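Local coordinates for GRAS family transcription factor containing protein, expressed (Oryza sativa Japonica Group, PDB 5HYZ) that probably acts as a transcription factor in plant development and abiotic stress resistance, and binds DNA in vitro, at residues L83-Y89 against S268-M273; Y261-E267 against W363-L368. All blocks are in the same frame, centred on the assembly; numbering follows the deposited sequence.

Interaction 1 of 2, residues L83-Y89 against S268-M273; sequences LNDACPY and SLDVAM
Tyr89, the first residue of helix 89-104, reaches over to Ser268 beside the place where the C-terminal turns of two other helices, 74-86 and 251-272, come together in the GRAS domain, a Rossmann fold joined to a helix bundle. The inner half of this contact is close and buried. The hydroxyl of Tyr89 donates to Ser268 OG over 2.7 Å, and the serine oxygen sits at the edge of the ring, in its plane. Beside it Cys87, just past the end of its helix, puts SG 3.8 Å from CD2 of Leu269. The same methyl lies 3.8 Å from Leu83 CD1, the two leucine side chains crossing at about a right angle. Val283, Glu284 and Phe288 of helix 278-296 pack on Leu269, while Tyr349 covers Cys87 and Ser268.

The other half is more open to solvent but still close. There the backbones approach through two small residues: the CB atoms of Ala86 and Ala272 are 3.9 Å apart, and Ala86 O comes to 3.5 Å from Ala272 CB. Met273, present as selenomethionine, brings both SE and CG to 4.1 Å from Ala86 CB. Between the two halves a water bridges the two segments, donating to Ala86 O (3.2 Å) and to Ser268 O (3.0 Å), so that the helix ends share a polar link without touching through their backbones. On the buried side, Ser268 OG is gripped twice: it accepts from Tyr89 OH and gives its own proton to the carbonyl oxygen of Leu265, one turn back in the same helix.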
loop_
_atom_site.group_PDB
_atom_site.type_symbol
_atom_site.label_atom_id
_atom_site.label_comp_id
_atom_site.label_asym_id
_atom_site.label_seq_id
_atom_site.Cartn_x
_atom_site.Cartn_y
_atom_site.Cartn_z
ATOM N N LEU A 83 7.332 1.703 -10.771
ATOM C CA LEU A 83 6.394 2.823 -10.828
ATOM C C LEU A 83 5.323 2.579 -9.798
ATOM O O LEU A 83 4.963 3.487 -9.067
ATOM C CB LEU A 83 5.799 2.979 -12.230
ATOM C CG LEU A 83 4.871 4.160 -12.540
ATOM C CD1 LEU A 83 5.522 5.509 -12.193
ATOM C CD2 LEU A 83 4.433 4.131 -13.981
ATOM N N ASN A 84 4.827 1.344 -9.718
ATOM C CA ASN A 84 3.714 1.078 -8.817
ATOM C C ASN A 84 4.096 0.926 -7.354
ATOM O O ASN A 84 3.246 1.095 -6.464
ATOM C CB ASN A 84 2.953 -0.145 -9.296
ATOM C CG ASN A 84 2.418 0.030 -10.736
ATOM O OD1 ASN A 84 2.108 1.143 -11.195
ATOM N ND2 ASN A 84 2.334 -1.083 -11.456
ATOM N N ASP A 85 5.367 0.658 -7.085
ATOM C CA ASP A 85 5.840 0.800 -5.723
ATOM C C ASP A 85 6.040 2.301 -5.327
ATOM O O ASP A 85 5.873 2.689 -4.186
ATOM C CB ASP A 85 7.136 0.007 -5.533
ATOM C CG ASP A 85 7.612 0.045 -4.099
ATOM O OD1 ASP A 85 7.078 -0.727 -3.274
ATOM O OD2 ASP A 85 8.497 0.871 -3.788
ATOM N N ALA A 86 6.355 3.159 -6.282
ATOM C CA ALA A 86 6.627 4.549 -5.924
ATOM C C ALA A 86 5.405 5.457 -5.958
ATOM O O ALA A 86 5.390 6.526 -5.341
ATOM C CB ALA A 86 7.696 5.110 -6.870
ATOM N N CYS A 87 4.407 5.072 -6.741
ATOM C CA CYS A 87 3.299 5.954 -7.067
ATOM C C CYS A 87 1.980 5.193 -6.920
ATOM O O CYS A 87 1.965 3.967 -7.015
ATOM C CB CYS A 87 3.424 6.444 -8.502
ATOM S SG CYS A 87 4.982 7.379 -8.819
ATOM N N PRO A 88 0.886 5.909 -6.721
ATOM C CA PRO A 88 -0.418 5.267 -6.493
ATOM C C PRO A 88 -1.250 5.043 -7.758
ATOM O O PRO A 88 -2.430 4.622 -7.638
ATOM C CB PRO A 88 -1.129 6.265 -5.586
ATOM C CG PRO A 88 -0.601 7.597 -6.034
ATOM C CD PRO A 88 0.857 7.350 -6.378
ATOM N N TYR A 89 -0.669 5.299 -8.936
ATOM C CA TYR A 89 -1.407 5.209 -10.204
ATOM C C TYR A 89 -2.143 3.890 -10.419
ATOM O O TYR A 89 -3.377 3.903 -10.623
ATOM C CB TYR A 89 -0.455 5.479 -11.401
ATOM C CG TYR A 89 0.237 6.849 -11.300
ATOM C CD1 TYR A 89 -0.502 8.014 -11.254
ATOM C CD2 TYR A 89 1.624 6.952 -11.246
ATOM C CE1 TYR A 89 0.116 9.273 -11.122
ATOM C CE2 TYR A 89 2.260 8.210 -11.132
ATOM C CZ TYR A 89 1.508 9.346 -11.072
ATOM O OH TYR A 89 2.103 10.600 -10.972
ATOM N N SER A 268 6.352 13.662 -9.928
ATOM C CA SER A 268 5.891 12.659 -8.936
ATOM C C SER A 268 6.951 11.569 -8.679
ATOM O O SER A 268 7.046 11.023 -7.584
ATOM C CB SER A 268 4.563 12.058 -9.392
ATOM O OG SER A 268 4.740 11.146 -10.440
ATOM N N LEU A 269 7.778 11.259 -9.670
ATOM C CA LEU A 269 8.886 10.342 -9.387
ATOM C C LEU A 269 9.914 10.992 -8.470
ATOM O O LEU A 269 10.535 10.306 -7.651
ATOM C CB LEU A 269 9.591 9.891 -10.676
ATOM C CG LEU A 269 8.871 8.909 -11.600
ATOM C CD1 LEU A 269 9.850 8.306 -12.615
ATOM C CD2 LEU A 269 8.194 7.826 -10.794
ATOM N N ASP A 270 10.119 12.294 -8.647
ATOM C CA ASP A 270 11.158 13.010 -7.895
ATOM C C ASP A 270 10.874 13.044 -6.413
ATOM O O ASP A 270 11.791 13.056 -5.581
ATOM C CB ASP A 270 11.279 14.456 -8.371
ATOM C CG ASP A 270 12.530 15.141 -7.839
ATOM O OD1 ASP A 270 13.608 14.540 -7.957
ATOM O OD2 ASP A 270 12.424 16.262 -7.294
ATOM N N VAL A 271 9.597 13.158 -6.069
ATOM C CA VAL A 271 9.284 13.224 -4.648
ATOM C C VAL A 271 9.410 11.829 -4.027
ATOM O O VAL A 271 9.650 11.690 -2.821
ATOM C CB VAL A 271 7.860 13.860 -4.425
ATOM C CG1 VAL A 271 7.426 13.746 -2.995
ATOM C CG2 VAL A 271 7.870 15.323 -4.826
ATOM N N ALA A 272 9.273 10.788 -4.851
ATOM C CA ALA A 272 9.203 9.414 -4.346
ATOM C C ALA A 272 10.543 8.682 -4.243
ATOM O O ALA A 272 10.725 7.827 -3.374
ATOM C CB ALA A 272 8.226 8.584 -5.242
HETATM N N MSE A 273 11.483 8.992 -5.130
HETATM C CA MSE A 273 12.724 8.231 -5.204
HETATM C C MSE A 273 13.954 9.141 -5.164
HETATM O O MSE A 273 13.856 10.336 -5.435
HETATM C CB MSE A 273 12.731 7.385 -6.474
HETATM C CG MSE A 273 11.603 6.355 -6.538
HETATM SE SE MSE A 273 11.469 5.593 -8.347
HETATM C CE MSE A 273 11.161 7.252 -9.230
HETATM O O HOH W 1 4.776 9.573 -6.226
#

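Interaction 2 of 2, residues Y261-E267 against W363-L368; sequences YYRSLFE and WEKRPL
Helix 261-267 runs across strand 366-368 nearly at a right angle, with N-to-C directions 81° apart and segment axes 9.2 Å from each other at closest approach. The strand segment opens with a type I' turn from Trp363 to Arg366, the tight end of a beta hairpin: the two residues bond to each other both ways through their backbones, and Glu364 and Lys365 at the corner take left-handed conformations. Ser264 faces Trp363, and Tyr261 faces Leu368.

The indole of Trp363 lies against the helix, one face covered near its rim by Ser264 O and by the carbonyl carbon of Glu267. With CG anti to the backbone N (chi1 178°), the ring is carried out to where its NE1 donates to Glu267 OE1 at 3.1 Å, 150° at the hydrogen. The oxygen lies in the indole plane but is met on its anti side. Leu368 fits beside the small Ser264, its CD2 3.6 Å from Ser264 CB and 3.8 Å from Tyr261 CD1, while the side chains of Leu368 and Leu265 run past each other in opposite directions, CD1 to CD2. Arg366 bends at its second torsion and brings NH2 to 3.6 Å from Tyr261 CB; Tyr261 CD1 sits over one guanidinium face, with the ring turned steeply to it. A water joins Ser264 OG to Trp363 O, at 2.7 and 2.9 Å respectively. Tyr349, on the neighbouring strand 349-354, meets Trp363 edge-to-face.

Glu267 is therefore shared: OE1 takes the indole N-H, and OE2 lies near Arg263 NE, well out of the guanidinium plane, so the attraction is one of charge. Arg263 probably offsets the like charge of nearby Glu364 and favours an ionised carboxylate on this helix residue beside the hairpin turn.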
loop_
_atom_site.group_PDB
_atom_site.type_symbol
_atom_site.label_atom_id
_atom_site.label_comp_id
_atom_site.label_asym_id
_atom_site.label_seq_id
_atom_site.Cartn_x
_atom_site.Cartn_y
_atom_site.Cartn_z
ATOM N N TYR A 261 2.131 16.859 -19.532
ATOM C CA TYR A 261 1.814 15.560 -18.930
ATOM C C TYR A 261 3.045 14.870 -18.285
ATOM O O TYR A 261 3.065 14.469 -17.090
ATOM C CB TYR A 261 1.189 14.691 -20.016
ATOM C CG TYR A 261 0.944 13.258 -19.635
ATOM C CD1 TYR A 261 -0.102 12.873 -18.765
ATOM C CD2 TYR A 261 1.728 12.284 -20.164
ATOM C CE1 TYR A 261 -0.264 11.519 -18.441
ATOM C CE2 TYR A 261 1.536 10.959 -19.863
ATOM C CZ TYR A 261 0.559 10.594 -19.008
ATOM O OH TYR A 261 0.513 9.227 -18.808
ATOM N N TYR A 262 4.110 14.732 -19.074
ATOM C CA TYR A 262 5.298 14.073 -18.544
ATOM C C TYR A 262 5.990 14.925 -17.469
ATOM O O TYR A 262 6.634 14.382 -16.579
ATOM C CB TYR A 262 6.254 13.697 -19.709
ATOM C CG TYR A 262 5.777 12.405 -20.346
ATOM C CD1 TYR A 262 5.914 11.191 -19.673
ATOM C CD2 TYR A 262 5.101 12.412 -21.576
ATOM C CE1 TYR A 262 5.404 10.026 -20.213
ATOM C CE2 TYR A 262 4.633 11.267 -22.125
ATOM C CZ TYR A 262 4.779 10.063 -21.418
ATOM O OH TYR A 262 4.270 8.903 -21.926
ATOM N N ARG A 263 5.849 16.246 -17.519
ATOM C CA ARG A 263 6.398 17.062 -16.422
ATOM C C ARG A 263 5.777 16.639 -15.089
ATOM O O ARG A 263 6.487 16.396 -14.109
ATOM C CB ARG A 263 6.141 18.559 -16.649
ATOM C CG ARG A 263 6.890 19.427 -15.623
ATOM C CD ARG A 263 6.431 20.875 -15.566
ATOM N NE ARG A 263 5.082 21.005 -15.018
ATOM C CZ ARG A 263 4.435 22.163 -14.864
ATOM N NH1 ARG A 263 5.009 23.326 -15.204
ATOM N NH2 ARG A 263 3.202 22.158 -14.363
ATOM N N SER A 264 4.452 16.485 -15.076
ATOM C CA SER A 264 3.805 15.992 -13.836
ATOM C C SER A 264 4.297 14.601 -13.428
ATOM O O SER A 264 4.633 14.394 -12.239
ATOM C CB SER A 264 2.267 15.984 -13.989
ATOM O OG SER A 264 1.842 17.253 -14.416
ATOM N N LEU A 265 4.354 13.643 -14.373
ATOM C CA LEU A 265 4.880 12.310 -14.038
ATOM C C LEU A 265 6.317 12.343 -13.460
ATOM O O LEU A 265 6.649 11.661 -12.451
ATOM C CB LEU A 265 4.904 11.369 -15.251
ATOM C CG LEU A 265 3.531 10.849 -15.686
ATOM C CD1 LEU A 265 3.665 10.101 -16.990
ATOM C CD2 LEU A 265 2.970 9.947 -14.567
ATOM N N PHE A 266 7.189 13.102 -14.133
ATOM C CA PHE A 266 8.596 13.202 -13.687
ATOM C C PHE A 266 8.683 13.797 -12.295
ATOM O O PHE A 266 9.486 13.317 -11.477
ATOM C CB PHE A 266 9.442 14.036 -14.685
ATOM C CG PHE A 266 9.980 13.212 -15.842
ATOM C CD1 PHE A 266 9.113 12.583 -16.734
ATOM C CD2 PHE A 266 11.351 13.070 -16.040
ATOM C CE1 PHE A 266 9.598 11.817 -17.786
ATOM C CE2 PHE A 266 11.850 12.316 -17.088
ATOM C CZ PHE A 266 10.990 11.696 -17.968
ATOM N N GLU A 267 7.889 14.837 -12.029
ATOM C CA GLU A 267 7.862 15.438 -10.697
ATOM C C GLU A 267 7.382 14.447 -9.611
ATOM O O GLU A 267 7.958 14.378 -8.503
ATOM C CB GLU A 267 6.997 16.670 -10.675
ATOM C CG GLU A 267 7.611 17.876 -11.347
ATOM C CD GLU A 267 6.659 19.065 -11.415
ATOM O OE1 GLU A 267 5.676 19.063 -10.619
ATOM O OE2 GLU A 267 6.877 19.998 -12.258
ATOM N N TRP A 363 -1.820 15.308 -10.371
ATOM C CA TRP A 363 -0.613 15.799 -9.705
ATOM C C TRP A 363 -0.607 17.324 -9.826
ATOM O O TRP A 363 -0.710 17.831 -10.943
ATOM C CB TRP A 363 0.665 15.214 -10.341
ATOM C CG TRP A 363 1.899 15.763 -9.679
ATOM C CD1 TRP A 363 2.631 16.851 -10.107
ATOM C CD2 TRP A 363 2.559 15.279 -8.479
ATOM N NE1 TRP A 363 3.693 17.062 -9.260
ATOM C CE2 TRP A 363 3.687 16.113 -8.263
ATOM C CE3 TRP A 363 2.335 14.208 -7.598
ATOM C CZ2 TRP A 363 4.555 15.927 -7.188
ATOM C CZ3 TRP A 363 3.187 14.025 -6.546
ATOM C CH2 TRP A 363 4.291 14.881 -6.342
ATOM N N GLU A 364 -0.551 18.029 -8.683
ATOM C CA GLU A 364 -0.647 19.515 -8.716
ATOM C C GLU A 364 -1.834 19.979 -9.565
ATOM O O GLU A 364 -1.713 20.859 -10.417
ATOM C CB GLU A 364 0.667 20.125 -9.242
ATOM C CG GLU A 364 1.043 21.427 -8.534
ATOM C CD GLU A 364 2.547 21.642 -8.559
ATOM O OE1 GLU A 364 3.182 21.537 -7.481
ATOM O OE2 GLU A 364 3.093 21.874 -9.665
ATOM N N LYS A 365 -2.964 19.326 -9.330
ATOM C CA LYS A 365 -4.252 19.585 -9.961
ATOM C C LYS A 365 -4.347 19.299 -11.455
ATOM O O LYS A 365 -5.383 19.573 -12.048
ATOM C CB LYS A 365 -4.667 21.031 -9.671
ATOM C CG LYS A 365 -4.674 21.251 -8.148
ATOM C CD LYS A 365 -5.685 22.332 -7.708
ATOM C CE LYS A 365 -5.480 22.675 -6.214
ATOM N NZ LYS A 365 -5.483 21.436 -5.343
ATOM N N ARG A 366 -3.341 18.659 -12.013
ATOM C CA ARG A 366 -3.351 18.237 -13.407
ATOM C C ARG A 366 -3.707 16.736 -13.472
ATOM O O ARG A 366 -2.941 15.931 -12.994
ATOM C CB ARG A 366 -1.965 18.515 -14.022
ATOM C CG ARG A 366 -1.386 17.646 -15.204
ATOM C CD ARG A 366 -2.374 17.304 -16.278
ATOM N NE ARG A 366 -1.822 16.945 -17.589
ATOM C CZ ARG A 366 -2.588 16.361 -18.509
ATOM N NH1 ARG A 366 -3.859 16.071 -18.185
ATOM N NH2 ARG A 366 -2.133 16.062 -19.724
ATOM N N PRO A 367 -4.836 16.408 -14.073
ATOM C CA PRO A 367 -5.318 15.017 -14.171
ATOM C C PRO A 367 -4.288 14.176 -14.907
ATOM O O PRO A 367 -3.835 14.630 -15.964
ATOM C CB PRO A 367 -6.616 15.146 -14.995
ATOM C CG PRO A 367 -7.026 16.561 -14.865
ATOM C CD PRO A 367 -5.815 17.380 -14.597
ATOM N N LEU A 368 -3.939 12.990 -14.401
ATOM C CA LEU A 368 -2.958 12.154 -15.067
ATOM C C LEU A 368 -3.512 10.808 -15.465
ATOM O O LEU A 368 -3.155 10.281 -16.539
ATOM C CB LEU A 368 -1.745 11.902 -14.181
ATOM C CG LEU A 368 -0.892 13.123 -13.860
ATOM C CD1 LEU A 368 0.306 12.705 -13.046
ATOM C CD2 LEU A 368 -0.453 13.887 -15.159
HETATM O O HOH W 2 1.366 19.147 -12.554
HETATM O O HOH W 3 5.613 19.400 -8.237
#

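How the interactions relate
Following the chain from the N terminus, the end of helix 74-86 and the start of helix 89-104 come first, then the parallel strands of the Rossmann sheet, and interaction 1 closes this 178-residue loop on the last turn of helix 251-272. Interaction 2 begins just before that, at 261-267, and closes a 95-residue loop on the hairpin at 363-368, so the two cross rather than nest. Helix 251-272 serves both, tying the residues around 83-89, in the predicted VHIID region, to the C-terminal hairpin of the predicted SAW region. They meet physically: Tyr89 OH packs against Leu368 CD1 and Leu265 CD2, and Trp363 lies against Ser268 and Val271.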